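Local coordinates for protein ionotropic glutamate receptor bacterial homologue (Nostoc punctiforme, PDB 2PYY) that binds L-glutamate in the cleft of its two-lobed ligand-binding core and probably couples that binding to gating of an ion channel, at residues G120-T125 against R182-G187; P13-S18 against P84-G89; Y144-L147 against K151-A154. All blocks are in the same frame, centred on the assembly; numbering follows the deposited sequence.

Overall arrangement
From the N terminus, contact 2 is the first to close, its 13-18 loop from the first lobe reaching 84-89 at the start of strand 86-94, one of two strands that pass between the lobes. Contact 1 follows in series, its loop running from the start of helix 122-129 to strand 175-190, the returning strand. Contact 3 is nested inside that loop, a short turn where helix 140-148 hands over to strand 154-158, with no atoms nearer than about 10 Å to contact 1. Contacts 1 and 2 meet directly, since 182-187 and 84-89 are antiparallel neighbours in one mixed sheet, whereas contact 3 lies in the second lobe.

Contact 1: residues G120-T125 against R182-G187; sequences GSTAAT and REESYG. With GLU (glutamic acid), chain E.
The side chain of Thr122 lies against the carboxylate of Glu184, the two approaching from opposite directions. Glu184 OE1 accepts from Thr122 OG1 at 2.6 Å, through its syn lone pair, on the side of the other oxygen, while Thr122 CB sits 3.2 Å from Glu184 OE2. With OG1 between the backbone N and the carbonyl carbon (chi1 57°), the hydroxyl turns to the acid and the methyl CG2 stays beside the backbone N, 3.4 Å from OXT of the bound glutamate. That same OXT accepts from Thr122 N at 3.0 Å. Thr122 is the first residue of helix 122-129, which Ser121 caps: Ser121 OG accepts from Ala124 N. At the other carboxylate oxygen, Arg182 NH2 forms a salt bridge of 3.2 Å to Glu184 OE2, with the oxygen tilted 27° out of the guanidinium plane. Ser70 OG gives OE1 a second bond. The Tyr186 ring lines the same pocket, its CE1 3.6 Å from the ligand's amino N, and its hydroxyl is hydrogen-bonded to Asp158 and Ser88. Thr122 thus binds the ligand through its backbone and the strand that returns to the first lobe through its side chain. Gripped by two hydroxyls and an arginine, the buried carboxylate of Glu184 is fixed in rotation and probably stabilised as the anion.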
loop_
_atom_site.group_PDB
_atom_site.type_symbol
_atom_site.label_atom_id
_atom_site.label_comp_id
_atom_site.label_asym_id
_atom_site.label_seq_id
_atom_site.Cartn_x
_atom_site.Cartn_y
_atom_site.Cartn_z
ATOM N N GLY B 120 3.344 -11.664 2.604
ATOM C CA GLY B 120 3.880 -10.340 2.887
ATOM C C GLY B 120 3.816 -9.343 1.742
ATOM O O GLY B 120 4.487 -8.312 1.782
ATOM N N SER B 121 3.003 -9.645 0.732
ATOM C CA SER B 121 2.852 -8.785 -0.439
ATOM C C SER B 121 1.664 -7.831 -0.334
ATOM O O SER B 121 0.715 -8.068 0.431
ATOM C CB SER B 121 2.669 -9.642 -1.694
ATOM O OG SER B 121 1.455 -10.367 -1.600
ATOM N N THR B 122 1.710 -6.746 -1.102
ATOM C CA THR B 122 0.588 -5.819 -1.086
ATOM C C THR B 122 -0.646 -6.560 -1.606
ATOM O O THR B 122 -1.776 -6.203 -1.275
ATOM C CB THR B 122 0.855 -4.564 -1.955
ATOM O OG1 THR B 122 1.148 -4.960 -3.301
ATOM C CG2 THR B 122 2.029 -3.765 -1.390
ATOM N N ALA B 123 -0.430 -7.609 -2.396
ATOM C CA ALA B 123 -1.552 -8.383 -2.931
ATOM C C ALA B 123 -2.223 -9.207 -1.825
ATOM O O ALA B 123 -3.449 -9.326 -1.785
ATOM C CB ALA B 123 -1.071 -9.303 -4.070
ATOM N N ALA B 124 -1.420 -9.781 -0.931
ATOM C CA ALA B 124 -1.971 -10.574 0.170
ATOM C C ALA B 124 -2.796 -9.655 1.082
ATOM O O ALA B 124 -3.848 -10.045 1.592
ATOM C CB ALA B 124 -0.846 -11.229 0.968
ATOM N N THR B 125 -2.287 -8.445 1.296
ATOM C CA THR B 125 -2.957 -7.446 2.124
ATOM C C THR B 125 -4.303 -7.070 1.489
ATOM O O THR B 125 -5.353 -7.119 2.137
ATOM C CB THR B 125 -2.080 -6.171 2.283
ATOM O OG1 THR B 125 -0.912 -6.502 3.036
ATOM C CG2 THR B 125 -2.832 -5.062 3.021
ATOM N N ARG B 182 -5.804 -2.264 -8.222
ATOM C CA ARG B 182 -5.343 -1.120 -7.455
ATOM C C ARG B 182 -3.983 -0.701 -8.015
ATOM O O ARG B 182 -3.120 -1.544 -8.285
ATOM C CB ARG B 182 -5.212 -1.465 -5.958
ATOM C CG ARG B 182 -4.857 -0.246 -5.088
ATOM C CD ARG B 182 -4.986 -0.467 -3.569
ATOM N NE ARG B 182 -3.906 -1.277 -2.990
ATOM C CZ ARG B 182 -3.692 -1.437 -1.679
ATOM N NH1 ARG B 182 -4.480 -0.843 -0.792
ATOM N NH2 ARG B 182 -2.691 -2.202 -1.254
ATOM N N GLU B 183 -3.805 0.601 -8.200
ATOM C CA GLU B 183 -2.556 1.131 -8.719
ATOM C C GLU B 183 -1.555 1.401 -7.619
ATOM O O GLU B 183 -1.872 2.041 -6.616
ATOM C CB GLU B 183 -2.800 2.426 -9.485
ATOM C CG GLU B 183 -3.441 2.229 -10.840
ATOM C CD GLU B 183 -3.682 3.536 -11.568
ATOM O OE1 GLU B 183 -3.996 3.481 -12.779
ATOM O OE2 GLU B 183 -3.564 4.615 -10.932
ATOM N N GLU B 184 -0.337 0.915 -7.815
ATOM C CA GLU B 184 0.725 1.121 -6.838
ATOM C C GLU B 184 1.976 1.527 -7.597
ATOM O O GLU B 184 2.176 1.126 -8.738
ATOM C CB GLU B 184 1.021 -0.174 -6.069
ATOM C CG GLU B 184 -0.198 -0.913 -5.525
ATOM C CD GLU B 184 0.161 -2.058 -4.582
ATOM O OE1 GLU B 184 1.023 -2.912 -4.942
ATOM O OE2 GLU B 184 -0.439 -2.112 -3.481
ATOM N N SER B 185 2.814 2.334 -6.974
ATOM C CA SER B 185 4.041 2.719 -7.630
ATOM C C SER B 185 5.160 2.083 -6.815
ATOM O O SER B 185 4.988 1.788 -5.622
ATOM C CB SER B 185 4.180 4.246 -7.681
ATOM O OG SER B 185 4.672 4.762 -6.462
ATOM N N TYR B 186 6.286 1.820 -7.470
ATOM C CA TYR B 186 7.439 1.234 -6.792
ATOM C C TYR B 186 8.426 2.334 -6.500
ATOM O O TYR B 186 8.537 3.291 -7.268
ATOM C CB TYR B 186 8.166 0.214 -7.660
ATOM C CG TYR B 186 7.340 -0.950 -8.113
ATOM C CD1 TYR B 186 6.289 -1.446 -7.336
ATOM C CD2 TYR B 186 7.637 -1.589 -9.315
ATOM C CE1 TYR B 186 5.556 -2.557 -7.753
ATOM C CE2 TYR B 186 6.916 -2.695 -9.736
ATOM C CZ TYR B 186 5.880 -3.172 -8.953
ATOM O OH TYR B 186 5.183 -4.270 -9.394
ATOM N N GLY B 187 9.176 2.169 -5.415
ATOM C CA GLY B 187 10.168 3.154 -5.047
ATOM C C GLY B 187 11.322 2.451 -4.364
ATOM O O GLY B 187 11.273 1.229 -4.153
HETATM N N GLU E . 5.104 -4.997 -5.142
HETATM C CA GLU E . 4.912 -6.050 -4.103
HETATM C C GLU E . 5.100 -5.446 -2.714
HETATM O O GLU E . 5.820 -4.430 -2.614
HETATM C CB GLU E . 5.925 -7.179 -4.302
HETATM C CG GLU E . 5.730 -8.363 -3.360
HETATM C CD GLU E . 6.840 -9.401 -3.474
HETATM O OE1 GLU E . 6.681 -10.505 -2.915
HETATM O OE2 GLU E . 7.871 -9.105 -4.116
HETATM O OXT GLU E . 4.535 -5.992 -1.744
#

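Contact 2: residues P13-S18 against P84-G89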
loop_
_atom_site.group_PDB
_atom_site.type_symbol
_atom_site.label_atom_id
_atom_site.label_comp_id
_atom_site.label_asym_id
_atom_site.label_seq_id
_atom_site.Cartn_x
_atom_site.Cartn_y
_atom_site.Cartn_z
ATOM N N PRO B 13 11.523 -11.070 -11.418
ATOM C CA PRO B 13 11.622 -10.666 -12.822
ATOM C C PRO B 13 10.368 -9.981 -13.337
ATOM O O PRO B 13 9.259 -10.272 -12.891
ATOM C CB PRO B 13 11.937 -11.980 -13.542
ATOM C CG PRO B 13 11.315 -13.019 -12.670
ATOM C CD PRO B 13 11.674 -12.526 -11.275
ATOM N N PRO B 14 10.527 -9.056 -14.298
ATOM C CA PRO B 14 11.797 -8.645 -14.909
ATOM C C PRO B 14 12.522 -7.496 -14.201
ATOM O O PRO B 14 13.408 -6.868 -14.789
ATOM C CB PRO B 14 11.372 -8.255 -16.316
ATOM C CG PRO B 14 10.065 -7.573 -16.052
ATOM C CD PRO B 14 9.385 -8.464 -15.023
ATOM N N PHE B 15 12.141 -7.197 -12.959
ATOM C CA PHE B 15 12.808 -6.123 -12.217
ATOM C C PHE B 15 14.167 -6.585 -11.684
ATOM O O PHE B 15 15.165 -5.881 -11.821
ATOM C CB PHE B 15 11.901 -5.616 -11.084
ATOM C CG PHE B 15 10.601 -5.052 -11.585
ATOM C CD1 PHE B 15 9.508 -5.883 -11.821
ATOM C CD2 PHE B 15 10.512 -3.703 -11.947
ATOM C CE1 PHE B 15 8.348 -5.382 -12.423
ATOM C CE2 PHE B 15 9.363 -3.196 -12.548
ATOM C CZ PHE B 15 8.279 -4.034 -12.789
ATOM N N VAL B 16 14.196 -7.782 -11.108
ATOM C CA VAL B 16 15.418 -8.371 -10.582
ATOM C C VAL B 16 15.483 -9.855 -10.946
ATOM O O VAL B 16 14.581 -10.625 -10.601
ATOM C CB VAL B 16 15.501 -8.264 -9.043
ATOM C CG1 VAL B 16 16.781 -8.943 -8.544
ATOM C CG2 VAL B 16 15.479 -6.803 -8.610
ATOM N N LEU B 17 16.546 -10.248 -11.641
ATOM C CA LEU B 17 16.748 -11.647 -12.034
ATOM C C LEU B 17 18.135 -12.109 -11.610
ATOM O O LEU B 17 19.036 -11.290 -11.445
ATOM C CB LEU B 17 16.622 -11.822 -13.545
ATOM C CG LEU B 17 15.332 -11.381 -14.227
ATOM C CD1 LEU B 17 15.341 -9.886 -14.442
ATOM C CD2 LEU B 17 15.220 -12.105 -15.576
ATOM N N SER B 18 18.305 -13.419 -11.454
ATOM C CA SER B 18 19.582 -14.000 -11.038
ATOM C C SER B 18 19.905 -15.333 -11.727
ATOM O O SER B 18 19.068 -16.229 -11.779
ATOM C CB SER B 18 19.572 -14.217 -9.521
ATOM O OG SER B 18 20.721 -14.933 -9.104
ATOM N N PRO B 84 8.848 7.746 -6.984
ATOM C CA PRO B 84 8.512 6.476 -7.638
ATOM C C PRO B 84 9.463 6.147 -8.792
ATOM O O PRO B 84 9.880 7.039 -9.533
ATOM C CB PRO B 84 7.071 6.696 -8.111
ATOM C CG PRO B 84 6.948 8.199 -8.208
ATOM C CD PRO B 84 7.708 8.674 -6.996
ATOM N N ILE B 85 9.820 4.872 -8.935
ATOM C CA ILE B 85 10.718 4.475 -10.023
ATOM C C ILE B 85 9.953 3.736 -11.102
ATOM O O ILE B 85 10.510 3.418 -12.155
ATOM C CB ILE B 85 11.828 3.507 -9.564
ATOM C CG1 ILE B 85 11.179 2.253 -8.957
ATOM C CG2 ILE B 85 12.763 4.209 -8.612
ATOM C CD1 ILE B 85 12.138 1.181 -8.552
ATOM N N PHE B 86 8.685 3.451 -10.829
ATOM C CA PHE B 86 7.852 2.695 -11.761
ATOM C C PHE B 86 6.371 2.776 -11.388
ATOM O O PHE B 86 6.029 2.901 -10.212
ATOM C CB PHE B 86 8.288 1.226 -11.730
ATOM C CG PHE B 86 7.867 0.436 -12.937
ATOM C CD1 PHE B 86 8.706 0.332 -14.044
ATOM C CD2 PHE B 86 6.645 -0.220 -12.963
ATOM C CE1 PHE B 86 8.333 -0.427 -15.163
ATOM C CE2 PHE B 86 6.257 -0.980 -14.072
ATOM C CZ PHE B 86 7.108 -1.083 -15.174
ATOM N N ALA B 87 5.500 2.695 -12.389
ATOM C CA ALA B 87 4.053 2.716 -12.178
ATOM C C ALA B 87 3.571 1.284 -12.387
ATOM O O ALA B 87 3.735 0.715 -13.469
ATOM C CB ALA B 87 3.379 3.654 -13.196
ATOM N N SER B 88 2.979 0.692 -11.355
ATOM C CA SER B 88 2.507 -0.698 -11.432
ATOM C C SER B 88 1.145 -0.877 -10.748
ATOM O O SER B 88 0.446 0.096 -10.497
ATOM C CB SER B 88 3.545 -1.619 -10.774
ATOM O OG SER B 88 3.193 -2.987 -10.881
ATOM N N GLY B 89 0.770 -2.122 -10.464
ATOM C CA GLY B 89 -0.497 -2.362 -9.803
ATOM C C GLY B 89 -0.859 -3.831 -9.749
ATOM O O GLY B 89 -0.235 -4.659 -10.411
#
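Phe15 sends its side chain from the 13-18 loop straight at the ring of Phe86. Its CB already points toward strand 86-94, and CG stands opposite the carbonyl carbon, beside the backbone N (chi1 -61°), which carries the ring out across the gap between the two backbones. Further along, CE2 arrives 3.7 Å above the plane of the Phe86 ring, over its centre, and is 3.9 Å from Phe86 CD1. The last atom, CZ, comes down toward the other flank of the same face, 3.9 Å from Phe86 CE2. The result is a T-shaped pair, the edge of Phe15 on the face of Phe86, with planes at 89° and centroids 5.0 Å apart. In Phe86, CG anti to the backbone N (chi1 -160°) places the ring where Phe15 meets it. No hydrogen bond joins the two segments, so these rings carry the contact.

More aromatic groups surround the pair: Phe221 meets both rings, Tyr186 packs edge-to-face with Phe15, and Phe26 does so with Phe86. An alanine in place of Phe86 would remove the face on which CE2 and CZ rest and is likely to leave a gap in this cluster, with the Phe15 ring freer to tilt. The approach to Phe15 also carries a cis peptide bond before Pro14, and on the partner side Ile85 and Phe86 together face Tyr186 in a classic beta bulge. Strand 86-94 runs out of the first lobe and 13-18 is a loop of that lobe between strand 5-10 and helix 26-38, so the aromatic cluster packs beside the interlobe strands characteristic of the two-lobed fold of family 3 solute-binding proteins and glutamate-receptor ligand-binding cores.

Contact 3: residues Y144-L147 against K151-A154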
loop_
_atom_site.group_PDB
_atom_site.type_symbol
_atom_site.label_atom_id
_atom_site.label_comp_id
_atom_site.label_asym_id
_atom_site.label_seq_id
_atom_site.Cartn_x
_atom_site.Cartn_y
_atom_site.Cartn_z
ATOM N N TYR B 144 2.325 -19.626 -8.753
ATOM C CA TYR B 144 1.980 -20.064 -10.110
ATOM C C TYR B 144 1.626 -21.546 -10.104
ATOM O O TYR B 144 0.702 -21.972 -10.801
ATOM C CB TYR B 144 3.158 -19.816 -11.054
ATOM C CG TYR B 144 3.580 -18.366 -11.120
ATOM C CD1 TYR B 144 4.870 -18.013 -11.500
ATOM C CD2 TYR B 144 2.693 -17.350 -10.780
ATOM C CE1 TYR B 144 5.271 -16.678 -11.534
ATOM C CE2 TYR B 144 3.081 -16.018 -10.812
ATOM C CZ TYR B 144 4.367 -15.688 -11.184
ATOM O OH TYR B 144 4.757 -14.367 -11.177
ATOM N N LYS B 145 2.371 -22.326 -9.323
ATOM C CA LYS B 145 2.120 -23.763 -9.217
ATOM C C LYS B 145 0.731 -24.007 -8.645
ATOM O O LYS B 145 -0.054 -24.770 -9.198
ATOM C CB LYS B 145 3.149 -24.426 -8.299
ATOM C CG LYS B 145 4.280 -25.137 -9.012
ATOM C CD LYS B 145 5.484 -24.233 -9.218
ATOM C CE LYS B 145 6.701 -25.056 -9.609
ATOM N NZ LYS B 145 7.945 -24.247 -9.655
ATOM N N ALA B 146 0.446 -23.357 -7.523
ATOM C CA ALA B 146 -0.839 -23.494 -6.856
ATOM C C ALA B 146 -1.984 -23.289 -7.839
ATOM O O ALA B 146 -3.041 -23.903 -7.706
ATOM C CB ALA B 146 -0.943 -22.496 -5.712
ATOM N N LEU B 147 -1.774 -22.417 -8.823
ATOM C CA LEU B 147 -2.799 -22.148 -9.826
ATOM C C LEU B 147 -2.932 -23.352 -10.752
ATOM O O LEU B 147 -4.036 -23.814 -11.031
ATOM C CB LEU B 147 -2.451 -20.901 -10.650
ATOM C CG LEU B 147 -3.455 -20.491 -11.738
ATOM C CD1 LEU B 147 -4.795 -20.131 -11.106
ATOM C CD2 LEU B 147 -2.907 -19.301 -12.518
ATOM N N LYS B 151 -4.815 -25.780 -6.710
ATOM C CA LYS B 151 -4.944 -25.537 -5.274
ATOM C C LYS B 151 -5.585 -24.167 -5.112
ATOM O O LYS B 151 -6.313 -23.905 -4.154
ATOM C CB LYS B 151 -3.572 -25.545 -4.592
ATOM C CG LYS B 151 -2.769 -26.808 -4.819
ATOM C CD LYS B 151 -1.470 -26.784 -4.027
ATOM C CE LYS B 151 -0.644 -28.039 -4.282
ATOM N NZ LYS B 151 0.494 -28.170 -3.327
ATOM N N ALA B 152 -5.301 -23.291 -6.067
ATOM C CA ALA B 152 -5.852 -21.944 -6.063
ATOM C C ALA B 152 -6.657 -21.771 -7.345
ATOM O O ALA B 152 -6.341 -22.372 -8.369
ATOM C CB ALA B 152 -4.727 -20.916 -5.999
ATOM N N ASP B 153 -7.688 -20.937 -7.273
ATOM C CA ASP B 153 -8.569 -20.663 -8.403
ATOM C C ASP B 153 -7.977 -19.574 -9.296
ATOM O O ASP B 153 -8.153 -19.582 -10.519
ATOM C CB ASP B 153 -9.933 -20.205 -7.882
ATOM C CG ASP B 153 -10.563 -21.211 -6.933
ATOM O OD1 ASP B 153 -11.176 -20.782 -5.926
ATOM O OD2 ASP B 153 -10.446 -22.426 -7.211
ATOM N N ALA B 154 -7.285 -18.637 -8.660
ATOM C CA ALA B 154 -6.664 -17.528 -9.358
ATOM C C ALA B 154 -5.435 -17.030 -8.606
ATOM O O ALA B 154 -5.135 -17.483 -7.501
ATOM C CB ALA B 154 -7.658 -16.386 -9.505
#
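The backbones of 144-147 and 151-154 run close where the last turns of helix 140-148 give way to the segment leading into strand 154-158, the CA atoms of Ala146 and Lys151 being 4.9 Å apart. This is the helix-to-strand turn of a beta-alpha-beta crossover: strand 133-137, helix 140-148 and strand 154-158 follow one another, and the two strands run parallel with 114-118 between them in the sheet. A backbone hydrogen bond from Ala152 N to Ala146 O closes the turn, at 2.9 Å and an N-H...O angle of 158°. The donor approaches from above the carbonyl plane, about 50° out of it.

The close approach is consistent with the small side chains here. Ala146 CB and Ala152 CB pack 4.1 Å from each other, and both residues also touch Ala116 of strand 114-118, which places the turn against the sheet. Lys151 adds only the root of its chain, CB lying 3.6 Å from Ala146 O, while the extended remainder leads away from the helix; the residue packs on Val114 of a third subunit. Asp153 turns its CB away, and its OD1 accepts from Val114 N of the same chain, at the start of strand 114-118.

Leu147 covers the start of strand 154-158. Its CG is anti to the backbone N (chi1 -179°), and from there one branch of the fork reaches across to the other segment, while the residue also packs on Met93 and Val174. The backbone carbonyl of Leu147 accepts from Arg95 NE, tying the helix end to the chain following strand 86-94. The branch that crosses is CD1, which rests 3.5 Å from Asp153 O and 3.7 Å from Ala154 CA.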